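Hypothetical protein SA0798 (Staphylococcus aureus subsp. aureus N315, PDB 1XG8) is of unknown function but belongs to a family, DUF1462, placed in the thioredoxin clan, and folds as a four-stranded mixed sheet between helices. Local coordinates at residues 11-16 against 64-69; 32-37 against 95-100; 53-58 against 72-77; 86-91 against 105-110. One frame throughout, in Å; residues are numbered along the deposited sequence.

Interaction 1 of 4, residues 11-16 against 64-69; sequences VVYGAD and DHDLQF
Tyr13, on strand 11-14, reaches up to helix 64-69 and meets two residues of it, Asp66 and Phe69, in a buried contact where a hydrogen bond and aromatic packing share one ring. The phenol OH of Tyr13 donates over 2.6 Å to the anti lone pair of Asp66 OD1, the one turned away from OD2. Ring and carboxylate planes stand 60° apart, and the acid lies at the edge of the ring, near its plane. Tyr13 CG is anti to its carbonyl carbon (chi1 -64°), which stands the ring up from the sheet toward the helix. Phe69 covers one face: its CB lies over the Tyr13 ring, 4.2 Å from the centroid, a CH-pi contact. The two rings are oblique, their planes at 41° and centroids 5.6 Å apart, with Tyr13 CE2 and Phe69 CD2 3.9 Å from each other. Val11 CG1, from the same strand, lies over the opposite face, toward the rim. The backbone N of Asp66 is hydrogen-bonded to Thr63 OG1, just ahead of the helix. The looser side belongs to the outer part of the helix: Leu67 points away, and the partly exposed His65 turns its ring away from the strand, its side chain touching Asp87. The axes of strand and helix pass 10.2 Å apart, a gap spanned by the tyrosine. Strand 48-54 lends Ile53 beside Tyr13 and Asp66, Leu82 and Thr84 of strand 82-85 touch Phe69, and Ile70 and Ile73 of helix 64-74 close on Tyr13.

Interaction 2 of 4, residues 32-37 against 95-100; sequences YDWLQP and IQTKQI
A largely apolar, partly buried helix-to-helix contact joins Trp34 and Leu35 of helix 28-42 to Thr97 and Ile100 in the first turn of helix 97-110, with no hydrogen bond between the two segments. Trp34 supplies the outer half. Its CG is anti to the backbone N (chi1 161°), which throws the indole across to the second helix, where the benzo end does the touching. Thr97 OG1 sits at the edge of the indole, near its plane, 3.7 Å from Trp34 CZ2, and Thr97 CG2 is 4.0 Å from that same carbon. Ile100 approaches the ring obliquely, CG1 lying 4.2 Å from Trp34 CH2, the two side chains running antiparallel alongside one another. The inner half is plain aliphatic packing: Leu35 CD1 meets Ile100 CG2 at 4.0 Å. Both residues also rest on Ile83 of strand 82-85, and Leu35 reaches Val10 and Val12 of strand 8-14, so the sheet forms the floor beneath the pair. Cohesion therefore probably comes from dispersion and the burial of Leu35 and Ile100, with the partly exposed Trp34 and Thr97 at its outer margin.

Interaction 3 of 4, residues 53-58 against 72-77; sequences IDITKD and RIEQDE
The end methyl of Ile55, CD1, meets the branch methyl of Ile73, CG2, at 3.7 Å, and this is the apolar centre of a small buried contact. Ile55 CG1 stands between the backbone N and the carbonyl carbon (chi1 65°), with CD1 extended beyond it toward the helix. Ile73 presents its shorter branch in return. Beside them Glu74, its chain bent at chi2, swings its carboxylate toward the backbone just past the strand: OE2 comes within 3.4 Å of Ile55 O. Both atoms are acceptors, hence this is proximity rather than a bond. Glu74 OE2 also stands 5.4 Å from Asp58 OD1, a like-charge pair that probably adds mild repulsion on the exposed side.

One shell out, Ile70 and Tyr80 flank Ile55, while Tyr13 and Tyr80 flank Ile73. A backbone hydrogen bond to Gly14 carries the strand pairing on to Ile55. Where the helix ends, just beyond Glu74, Asp76 N bonds to Ile73 O over 2.9 Å, and Arg72 forms a salt bridge to Glu77, NH2 to OE2 3.1 Å, with the carboxylate oxygen tilted 29° out of the guanidinium plane. This bridge ties the last helical turn to the loop that follows. The whole is the C-terminal end of helix 64-74, which packs on the sheet face, meeting the loop that leaves edge strand 48-54 in a thioredoxin-like fold.

Interaction 4 of 4, residues 86-91 against 105-110; sequences NDEYVA and DQKLVN
Glu88 and Lys107 form a salt bridge between edge strand 88-92 of the thioredoxin-like sheet and the C-terminal part of helix 97-110. It is a surface contact, and a small one, burying 78 Å² over both sides.

The charged interaction comes first. The two side chains arrive from opposite directions, the lysine from the helix and the glutamate from the strand. With chi1 of Glu88 at -55°, CG lies beside the backbone N and the extended chain takes the carboxylate out to the helix. The Lys107 chain runs nearly straight until it bends at its last torsion (chi4 45°), turning the ammonium group onto the acid. Only one carboxylate oxygen is engaged closely: Glu88 OE2 remains 3.8 Å from Lys107 NZ. With a single bond across the contact and both residues only partly exposed, the pair probably gains from mutual charge neutralisation at the protein surface.

Apolar support lies alongside. Phe103 of the same helix touches both Glu88 and Val90, and Met85 of strand 82-85 touches Val90 and the Lys107 chain. Leu3 of the N-terminal loop also touches Lys107 and Leu108.

Backbone interactions shape the strand. Val90 and Ala91 both face Ile83, a classic beta bulge in the pairing with strand 82-85. The helix is held by its own bonds, such as Val109 N to Asp105 O at 2.9 Å.

At the bridge itself, Lys107 NZ donates to the syn lone pair of Glu88 OE1 over 2.9 Å.

Overall arrangement
The four contacts tie helices to the central sheet, to its loops or to each other, the strand order being 48-54, 8-14, 82-85, 88-92. Interactions 1 and 3 share helix 64-74, have centres about 6 Å apart, and are joined by strand pairing, Gly14 O to Ile55 N being 2.8 Å. Interactions 2 and 4 share helix 97-110, about 13 Å apart between centres, and touch where Ile100 CD1 meets Val90 CG1 at 3.8 Å. Interactions 1 and 2 lie on opposite sides of the chain's centre, bridged by Val12 CB against Tyr32 CD2 at 3.8 Å. Interactions 3 and 4 are farthest apart, about 22 Å between centres.

Interaction 1 of 4, residues 11-16 against 64-69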
# COMPACT_ATOMS: atom_id res chain seq x y z
N VAL A 11 0.71 4.47 0.08
CA VAL A 11 -0.70 4.59 0.42
C VAL A 11 -1.36 3.24 0.66
O VAL A 11 -0.98 2.22 0.07
CB VAL A 11 -1.50 5.34 -0.68
CG1 VAL A 11 -2.95 5.52 -0.26
CG2 VAL A 11 -0.87 6.69 -0.95
N VAL A 12 -2.33 3.25 1.57
CA VAL A 12 -3.12 2.07 1.89
C VAL A 12 -4.57 2.47 1.66
O VAL A 12 -5.10 3.36 2.32
CB VAL A 12 -2.95 1.62 3.38
CG1 VAL A 12 -4.07 0.64 3.76
CG2 VAL A 12 -1.60 0.94 3.58
N TYR A 13 -5.19 1.84 0.68
CA TYR A 13 -6.60 2.10 0.40
C TYR A 13 -7.33 1.00 1.16
O TYR A 13 -6.94 -0.16 1.11
CB TYR A 13 -6.89 1.98 -1.10
CG TYR A 13 -6.18 3.00 -1.95
CD1 TYR A 13 -6.75 4.24 -2.20
CD2 TYR A 13 -4.92 2.73 -2.47
CE1 TYR A 13 -6.08 5.20 -2.96
CE2 TYR A 13 -4.24 3.68 -3.21
CZ TYR A 13 -4.82 4.91 -3.46
OH TYR A 13 -4.14 5.85 -4.21
N GLY A 14 -8.38 1.37 1.88
CA GLY A 14 -9.13 0.37 2.60
C GLY A 14 -10.35 0.95 3.27
O GLY A 14 -10.88 1.97 2.84
N ALA A 15 -10.80 0.30 4.33
CA ALA A 15 -11.96 0.78 5.06
C ALA A 15 -11.87 0.27 6.49
O ALA A 15 -11.11 -0.65 6.79
CB ALA A 15 -13.22 0.29 4.38
N ASP A 16 -12.67 0.85 7.37
CA ASP A 16 -12.67 0.45 8.76
C ASP A 16 -13.44 -0.85 8.97
O ASP A 16 -13.70 -1.26 10.10
CB ASP A 16 -13.26 1.57 9.62
CG ASP A 16 -12.91 1.42 11.09
OD1 ASP A 16 -11.75 1.07 11.39
OD2 ASP A 16 -13.79 1.67 11.93
N ASP A 64 -6.12 11.40 -9.45
CA ASP A 64 -6.66 10.57 -10.52
C ASP A 64 -6.29 9.13 -10.24
O ASP A 64 -6.95 8.20 -10.71
CB ASP A 64 -6.10 10.96 -11.89
CG ASP A 64 -6.62 10.05 -13.01
OD1 ASP A 64 -7.83 10.13 -13.34
OD2 ASP A 64 -5.82 9.24 -13.55
N HIS A 65 -5.21 8.96 -9.50
CA HIS A 65 -4.74 7.63 -9.13
C HIS A 65 -5.50 7.07 -7.95
O HIS A 65 -5.89 5.91 -7.96
CB HIS A 65 -3.25 7.67 -8.85
CG HIS A 65 -2.42 7.56 -10.09
ND1 HIS A 65 -1.26 8.28 -10.28
CD2 HIS A 65 -2.59 6.81 -11.20
CE1 HIS A 65 -0.76 7.98 -11.47
NE2 HIS A 65 -1.54 7.09 -12.04
N ASP A 66 -5.70 7.90 -6.92
CA ASP A 66 -6.46 7.46 -5.76
C ASP A 66 -7.76 6.94 -6.31
O ASP A 66 -8.13 5.78 -6.14
CB ASP A 66 -6.78 8.62 -4.82
CG ASP A 66 -5.55 9.17 -4.15
OD1 ASP A 66 -4.63 8.37 -3.90
OD2 ASP A 66 -5.52 10.38 -3.85
N LEU A 67 -8.45 7.83 -7.01
CA LEU A 67 -9.73 7.51 -7.61
C LEU A 67 -9.61 6.29 -8.52
O LEU A 67 -10.51 5.45 -8.57
CB LEU A 67 -10.25 8.73 -8.38
CG LEU A 67 -11.68 8.60 -8.88
CD1 LEU A 67 -11.70 7.81 -10.17
CD2 LEU A 67 -12.55 7.93 -7.81
N GLN A 68 -8.49 6.19 -9.23
CA GLN A 68 -8.25 5.08 -10.13
C GLN A 68 -8.20 3.73 -9.42
O GLN A 68 -8.76 2.75 -9.92
CB GLN A 68 -6.94 5.30 -10.89
CG GLN A 68 -6.39 4.05 -11.55
CD GLN A 68 -5.36 4.37 -12.60
OE1 GLN A 68 -5.70 4.89 -13.68
NE2 GLN A 68 -4.09 4.10 -12.30
N PHE A 69 -7.53 3.66 -8.27
CA PHE A 69 -7.45 2.41 -7.51
C PHE A 69 -8.76 2.12 -6.77
O PHE A 69 -9.22 0.98 -6.71
CB PHE A 69 -6.30 2.47 -6.51
CG PHE A 69 -4.95 2.32 -7.15
CD1 PHE A 69 -4.58 1.12 -7.75
CD2 PHE A 69 -4.04 3.37 -7.12
CE1 PHE A 69 -3.33 0.97 -8.32
CE2 PHE A 69 -2.78 3.22 -7.69
CZ PHE A 69 -2.43 2.02 -8.29

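Interaction 2 of 4, residues 32-37 against 95-100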
# COMPACT_ATOMS: atom_id res chain seq x y z
N TYR A 32 -1.71 -0.81 7.70
CA TYR A 32 -1.19 0.54 7.67
C TYR A 32 -0.28 0.80 8.86
O TYR A 32 0.75 1.46 8.75
CB TYR A 32 -2.35 1.53 7.64
CG TYR A 32 -1.95 2.99 7.61
CD1 TYR A 32 -1.79 3.72 8.79
CD2 TYR A 32 -1.76 3.65 6.40
CE1 TYR A 32 -1.46 5.07 8.76
CE2 TYR A 32 -1.43 5.01 6.36
CZ TYR A 32 -1.29 5.71 7.55
OH TYR A 32 -1.05 7.07 7.53
N ASP A 33 -0.64 0.27 10.02
CA ASP A 33 0.19 0.46 11.20
C ASP A 33 1.41 -0.44 11.19
O ASP A 33 2.44 -0.10 11.76
CB ASP A 33 -0.62 0.17 12.46
CG ASP A 33 -1.62 1.26 12.76
OD1 ASP A 33 -2.50 1.03 13.62
OD2 ASP A 33 -1.51 2.34 12.14
N TRP A 34 1.27 -1.60 10.55
CA TRP A 34 2.35 -2.58 10.45
C TRP A 34 3.40 -2.15 9.45
O TRP A 34 4.60 -2.25 9.69
CB TRP A 34 1.74 -3.90 10.03
CG TRP A 34 2.68 -4.89 9.45
CD1 TRP A 34 3.51 -5.72 10.14
CD2 TRP A 34 2.80 -5.23 8.07
NE1 TRP A 34 4.13 -6.58 9.27
CE2 TRP A 34 3.72 -6.30 7.99
CE3 TRP A 34 2.23 -4.74 6.89
CZ2 TRP A 34 4.07 -6.90 6.77
CZ3 TRP A 34 2.57 -5.33 5.68
CH2 TRP A 34 3.48 -6.40 5.63
N LEU A 35 2.93 -1.67 8.31
CA LEU A 35 3.78 -1.23 7.22
C LEU A 35 4.81 -0.17 7.63
O LEU A 35 5.99 -0.24 7.26
CB LEU A 35 2.88 -0.69 6.10
CG LEU A 35 3.37 -0.65 4.66
CD1 LEU A 35 3.83 -2.03 4.21
CD2 LEU A 35 2.22 -0.17 3.81
N GLN A 36 4.37 0.81 8.41
CA GLN A 36 5.25 1.88 8.85
C GLN A 36 6.51 1.43 9.58
O GLN A 36 7.61 1.80 9.19
CB GLN A 36 4.45 2.90 9.68
CG GLN A 36 3.64 3.87 8.81
CD GLN A 36 2.37 4.39 9.46
OE1 GLN A 36 1.50 3.63 9.84
NE2 GLN A 36 2.27 5.71 9.57
N PRO A 37 6.37 0.61 10.64
CA PRO A 37 7.57 0.17 11.36
C PRO A 37 8.41 -0.76 10.50
O PRO A 37 9.63 -0.68 10.49
CB PRO A 37 7.01 -0.56 12.58
CG PRO A 37 5.69 0.09 12.78
CD PRO A 37 5.17 0.21 11.37
N ILE A 95 -1.88 -9.97 2.05
CA ILE A 95 -0.58 -9.38 1.76
C ILE A 95 0.58 -10.03 2.48
O ILE A 95 0.55 -10.21 3.70
CB ILE A 95 -0.61 -7.86 2.11
CG1 ILE A 95 -1.65 -7.16 1.23
CG2 ILE A 95 0.77 -7.24 1.92
CD1 ILE A 95 -2.04 -5.81 1.73
N GLN A 96 1.61 -10.40 1.72
CA GLN A 96 2.80 -11.01 2.28
C GLN A 96 3.92 -9.99 2.38
O GLN A 96 4.04 -9.10 1.54
CB GLN A 96 3.29 -12.17 1.42
CG GLN A 96 2.53 -13.47 1.60
CD GLN A 96 3.16 -14.61 0.82
OE1 GLN A 96 4.36 -14.82 0.89
NE2 GLN A 96 2.34 -15.34 0.07
N THR A 97 4.72 -10.14 3.43
CA THR A 97 5.85 -9.26 3.70
C THR A 97 6.83 -9.24 2.53
O THR A 97 7.37 -8.19 2.20
CB THR A 97 6.58 -9.74 4.94
OG1 THR A 97 5.63 -10.12 5.93
CG2 THR A 97 7.46 -8.64 5.49
N LYS A 98 7.05 -10.40 1.92
CA LYS A 98 7.96 -10.52 0.78
C LYS A 98 7.51 -9.68 -0.40
O LYS A 98 8.35 -9.16 -1.14
CB LYS A 98 8.10 -11.97 0.35
CG LYS A 98 8.89 -12.82 1.33
CD LYS A 98 10.33 -12.32 1.48
CE LYS A 98 11.07 -13.07 2.59
NZ LYS A 98 11.08 -14.53 2.35
N GLN A 99 6.20 -9.55 -0.59
CA GLN A 99 5.67 -8.74 -1.69
C GLN A 99 6.12 -7.29 -1.52
O GLN A 99 6.49 -6.63 -2.49
CB GLN A 99 4.14 -8.75 -1.69
CG GLN A 99 3.52 -10.10 -1.84
CD GLN A 99 2.04 -9.99 -2.11
OE1 GLN A 99 1.64 -9.50 -3.17
NE2 GLN A 99 1.21 -10.41 -1.15
N ILE A 100 6.06 -6.81 -0.28
CA ILE A 100 6.47 -5.46 0.02
C ILE A 100 7.98 -5.32 -0.15
O ILE A 100 8.45 -4.39 -0.80
CB ILE A 100 6.13 -5.06 1.47
CG1 ILE A 100 4.66 -5.37 1.78
CG2 ILE A 100 6.43 -3.58 1.67
CD1 ILE A 100 3.71 -4.75 0.83

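Interaction 3 of 4, residues 53-58 against 72-77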
# COMPACT_ATOMS: atom_id res chain seq x y z
N ILE A 53 -6.39 5.92 2.99
CA ILE A 53 -7.59 6.37 2.31
C ILE A 53 -8.75 5.39 2.50
O ILE A 53 -8.73 4.27 2.00
CB ILE A 53 -7.32 6.58 0.81
CG1 ILE A 53 -6.39 7.78 0.64
CG2 ILE A 53 -8.62 6.76 0.05
CD1 ILE A 53 -5.94 8.00 -0.77
N ASP A 54 -9.75 5.85 3.25
CA ASP A 54 -10.94 5.07 3.52
C ASP A 54 -11.83 5.22 2.28
O ASP A 54 -12.33 6.30 2.01
CB ASP A 54 -11.64 5.66 4.75
CG ASP A 54 -12.77 4.80 5.25
OD1 ASP A 54 -13.60 4.38 4.42
OD2 ASP A 54 -12.83 4.55 6.47
N ILE A 55 -12.00 4.14 1.52
CA ILE A 55 -12.81 4.20 0.30
C ILE A 55 -14.27 4.55 0.58
O ILE A 55 -15.11 4.57 -0.33
CB ILE A 55 -12.72 2.87 -0.49
CG1 ILE A 55 -13.33 1.72 0.30
CG2 ILE A 55 -11.26 2.53 -0.78
CD1 ILE A 55 -13.20 0.39 -0.40
N THR A 56 -14.57 4.84 1.84
CA THR A 56 -15.91 5.21 2.27
C THR A 56 -15.99 6.73 2.42
O THR A 56 -16.64 7.41 1.63
CB THR A 56 -16.26 4.57 3.63
OG1 THR A 56 -16.53 3.17 3.45
CG2 THR A 56 -17.45 5.25 4.26
N LYS A 57 -15.31 7.23 3.45
CA LYS A 57 -15.27 8.66 3.78
C LYS A 57 -15.38 9.63 2.61
O LYS A 57 -16.23 10.54 2.63
CB LYS A 57 -14.00 8.94 4.60
CG LYS A 57 -14.03 8.19 5.93
CD LYS A 57 -12.75 8.36 6.75
CE LYS A 57 -12.84 7.51 8.03
NZ LYS A 57 -11.59 7.52 8.86
N ASP A 58 -14.55 9.46 1.59
CA ASP A 58 -14.60 10.34 0.42
C ASP A 58 -14.82 11.82 0.75
O ASP A 58 -14.79 12.67 -0.14
CB ASP A 58 -15.71 9.86 -0.51
CG ASP A 58 -15.49 8.44 -0.97
OD1 ASP A 58 -16.46 7.85 -1.49
OD2 ASP A 58 -14.36 7.92 -0.80
N ARG A 72 -11.21 0.34 -8.91
CA ARG A 72 -10.96 -1.09 -9.10
C ARG A 72 -11.40 -1.89 -7.88
O ARG A 72 -11.80 -3.05 -7.99
CB ARG A 72 -9.48 -1.33 -9.35
CG ARG A 72 -8.85 -0.16 -10.05
CD ARG A 72 -7.41 -0.41 -10.41
NE ARG A 72 -7.29 -1.49 -11.37
CZ ARG A 72 -6.18 -1.76 -12.04
NH1 ARG A 72 -5.11 -1.01 -11.83
NH2 ARG A 72 -6.14 -2.75 -12.92
N ILE A 73 -11.29 -1.27 -6.71
CA ILE A 73 -11.69 -1.93 -5.49
C ILE A 73 -13.21 -1.98 -5.47
O ILE A 73 -13.81 -3.03 -5.20
CB ILE A 73 -11.21 -1.16 -4.24
CG1 ILE A 73 -9.68 -1.11 -4.21
CG2 ILE A 73 -11.76 -1.83 -2.98
CD1 ILE A 73 -9.10 -0.38 -3.00
N GLU A 74 -13.84 -0.85 -5.78
CA GLU A 74 -15.29 -0.76 -5.78
C GLU A 74 -15.95 -1.69 -6.79
O GLU A 74 -17.11 -2.06 -6.63
CB GLU A 74 -15.72 0.69 -6.02
CG GLU A 74 -15.24 1.67 -4.93
CD GLU A 74 -16.06 1.63 -3.64
OE1 GLU A 74 -16.55 0.54 -3.26
OE2 GLU A 74 -16.21 2.69 -2.99
N GLN A 75 -15.21 -2.06 -7.83
CA GLN A 75 -15.76 -2.97 -8.83
C GLN A 75 -15.28 -4.40 -8.57
O GLN A 75 -15.34 -5.27 -9.44
CB GLN A 75 -15.35 -2.51 -10.24
N ASP A 76 -14.78 -4.64 -7.36
CA ASP A 76 -14.30 -5.97 -6.95
C ASP A 76 -13.08 -6.50 -7.69
O ASP A 76 -12.69 -7.66 -7.49
CB ASP A 76 -15.42 -7.00 -7.09
CG ASP A 76 -15.09 -8.07 -8.15
OD1 ASP A 76 -14.79 -7.68 -9.32
OD2 ASP A 76 -15.13 -9.29 -7.82
N GLU A 77 -12.47 -5.68 -8.55
CA GLU A 77 -11.31 -6.17 -9.28
C GLU A 77 -10.18 -6.39 -8.28
O GLU A 77 -9.59 -7.47 -8.21
CB GLU A 77 -10.87 -5.18 -10.36
CG GLU A 77 -10.08 -5.84 -11.46
CD GLU A 77 -9.14 -4.88 -12.16
OE1 GLU A 77 -9.60 -3.81 -12.60
OE2 GLU A 77 -7.94 -5.21 -12.26

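Interaction 4 of 4, residues 86-91 against 105-110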
# COMPACT_ATOMS: atom_id res chain seq x y z
N ASN A 86 4.21 5.26 -4.59
CA ASN A 86 4.44 6.18 -5.68
C ASN A 86 3.43 5.90 -6.79
O ASN A 86 3.74 5.96 -7.98
CB ASN A 86 5.88 6.03 -6.19
CG ASN A 86 6.90 6.57 -5.19
OD1 ASN A 86 8.04 6.11 -5.15
ND2 ASN A 86 6.50 7.55 -4.39
N ASP A 87 2.20 5.59 -6.36
CA ASP A 87 1.08 5.31 -7.27
C ASP A 87 1.18 4.01 -8.05
O ASP A 87 0.39 3.79 -8.97
CB ASP A 87 0.87 6.46 -8.25
CG ASP A 87 0.21 7.65 -7.61
OD1 ASP A 87 -0.91 7.49 -7.08
OD2 ASP A 87 0.81 8.75 -7.64
N GLU A 88 2.12 3.16 -7.70
CA GLU A 88 2.28 1.88 -8.39
C GLU A 88 1.67 0.77 -7.53
O GLU A 88 1.82 0.78 -6.31
CB GLU A 88 3.76 1.59 -8.63
CG GLU A 88 4.50 2.69 -9.37
CD GLU A 88 5.98 2.39 -9.51
OE1 GLU A 88 6.66 2.19 -8.48
OE2 GLU A 88 6.46 2.36 -10.67
N TYR A 89 0.98 -0.17 -8.17
CA TYR A 89 0.37 -1.28 -7.46
C TYR A 89 1.43 -2.18 -6.83
O TYR A 89 2.37 -2.60 -7.50
CB TYR A 89 -0.48 -2.13 -8.40
CG TYR A 89 -0.88 -3.47 -7.81
CD1 TYR A 89 -1.83 -3.55 -6.79
CD2 TYR A 89 -0.29 -4.66 -8.26
CE1 TYR A 89 -2.17 -4.78 -6.22
CE2 TYR A 89 -0.62 -5.88 -7.70
CZ TYR A 89 -1.56 -5.94 -6.68
OH TYR A 89 -1.87 -7.15 -6.14
N VAL A 90 1.26 -2.46 -5.54
CA VAL A 90 2.19 -3.33 -4.83
C VAL A 90 1.51 -4.60 -4.34
O VAL A 90 1.92 -5.70 -4.68
CB VAL A 90 2.84 -2.59 -3.64
CG1 VAL A 90 3.67 -3.55 -2.82
CG2 VAL A 90 3.71 -1.45 -4.15
N ALA A 91 0.44 -4.45 -3.54
CA ALA A 91 -0.28 -5.60 -3.00
C ALA A 91 -1.72 -5.26 -2.58
O ALA A 91 -2.00 -4.14 -2.15
CB ALA A 91 0.49 -6.17 -1.79
N ASP A 105 13.16 -3.92 -2.92
CA ASP A 105 14.48 -4.48 -3.23
C ASP A 105 14.75 -4.47 -4.73
O ASP A 105 15.85 -4.12 -5.17
CB ASP A 105 14.58 -5.92 -2.73
CG ASP A 105 14.64 -6.00 -1.23
OD1 ASP A 105 14.75 -4.93 -0.58
OD2 ASP A 105 14.58 -7.13 -0.70
N GLN A 106 13.74 -4.85 -5.50
CA GLN A 106 13.86 -4.88 -6.94
C GLN A 106 14.27 -3.50 -7.45
O GLN A 106 15.09 -3.40 -8.36
CB GLN A 106 12.53 -5.30 -7.57
CG GLN A 106 12.56 -5.45 -9.08
CD GLN A 106 12.75 -4.13 -9.79
OE1 GLN A 106 12.13 -3.12 -9.43
NE2 GLN A 106 13.61 -4.12 -10.80
N LYS A 107 13.69 -2.45 -6.87
CA LYS A 107 14.01 -1.08 -7.27
C LYS A 107 15.45 -0.71 -6.90
O LYS A 107 16.19 -0.17 -7.72
CB LYS A 107 13.04 -0.09 -6.61
CG LYS A 107 11.77 0.14 -7.40
CD LYS A 107 10.71 0.81 -6.53
CE LYS A 107 9.74 1.64 -7.36
NZ LYS A 107 9.27 0.94 -8.57
N LEU A 108 15.84 -1.01 -5.66
CA LEU A 108 17.18 -0.73 -5.17
C LEU A 108 18.24 -1.35 -6.07
O LEU A 108 19.24 -0.72 -6.42
CB LEU A 108 17.35 -1.28 -3.75
CG LEU A 108 16.40 -0.73 -2.70
CD1 LEU A 108 16.71 -1.37 -1.36
CD2 LEU A 108 16.53 0.78 -2.64
N VAL A 109 18.00 -2.61 -6.42
CA VAL A 109 18.91 -3.39 -7.26
C VAL A 109 18.96 -2.93 -8.71
O VAL A 109 20.01 -2.95 -9.32
CB VAL A 109 18.52 -4.90 -7.20
CG1 VAL A 109 18.99 -5.63 -8.44
CG2 VAL A 109 19.11 -5.53 -5.96
N ASN A 110 17.83 -2.52 -9.27
CA ASN A 110 17.85 -2.12 -10.66
C ASN A 110 17.84 -0.63 -10.94
O ASN A 110 18.55 -0.17 -11.83
CB ASN A 110 16.72 -2.81 -11.40
CG ASN A 110 16.80 -4.31 -11.30
OD1 ASN A 110 16.06 -4.95 -10.54
ND2 ASN A 110 17.73 -4.90 -12.04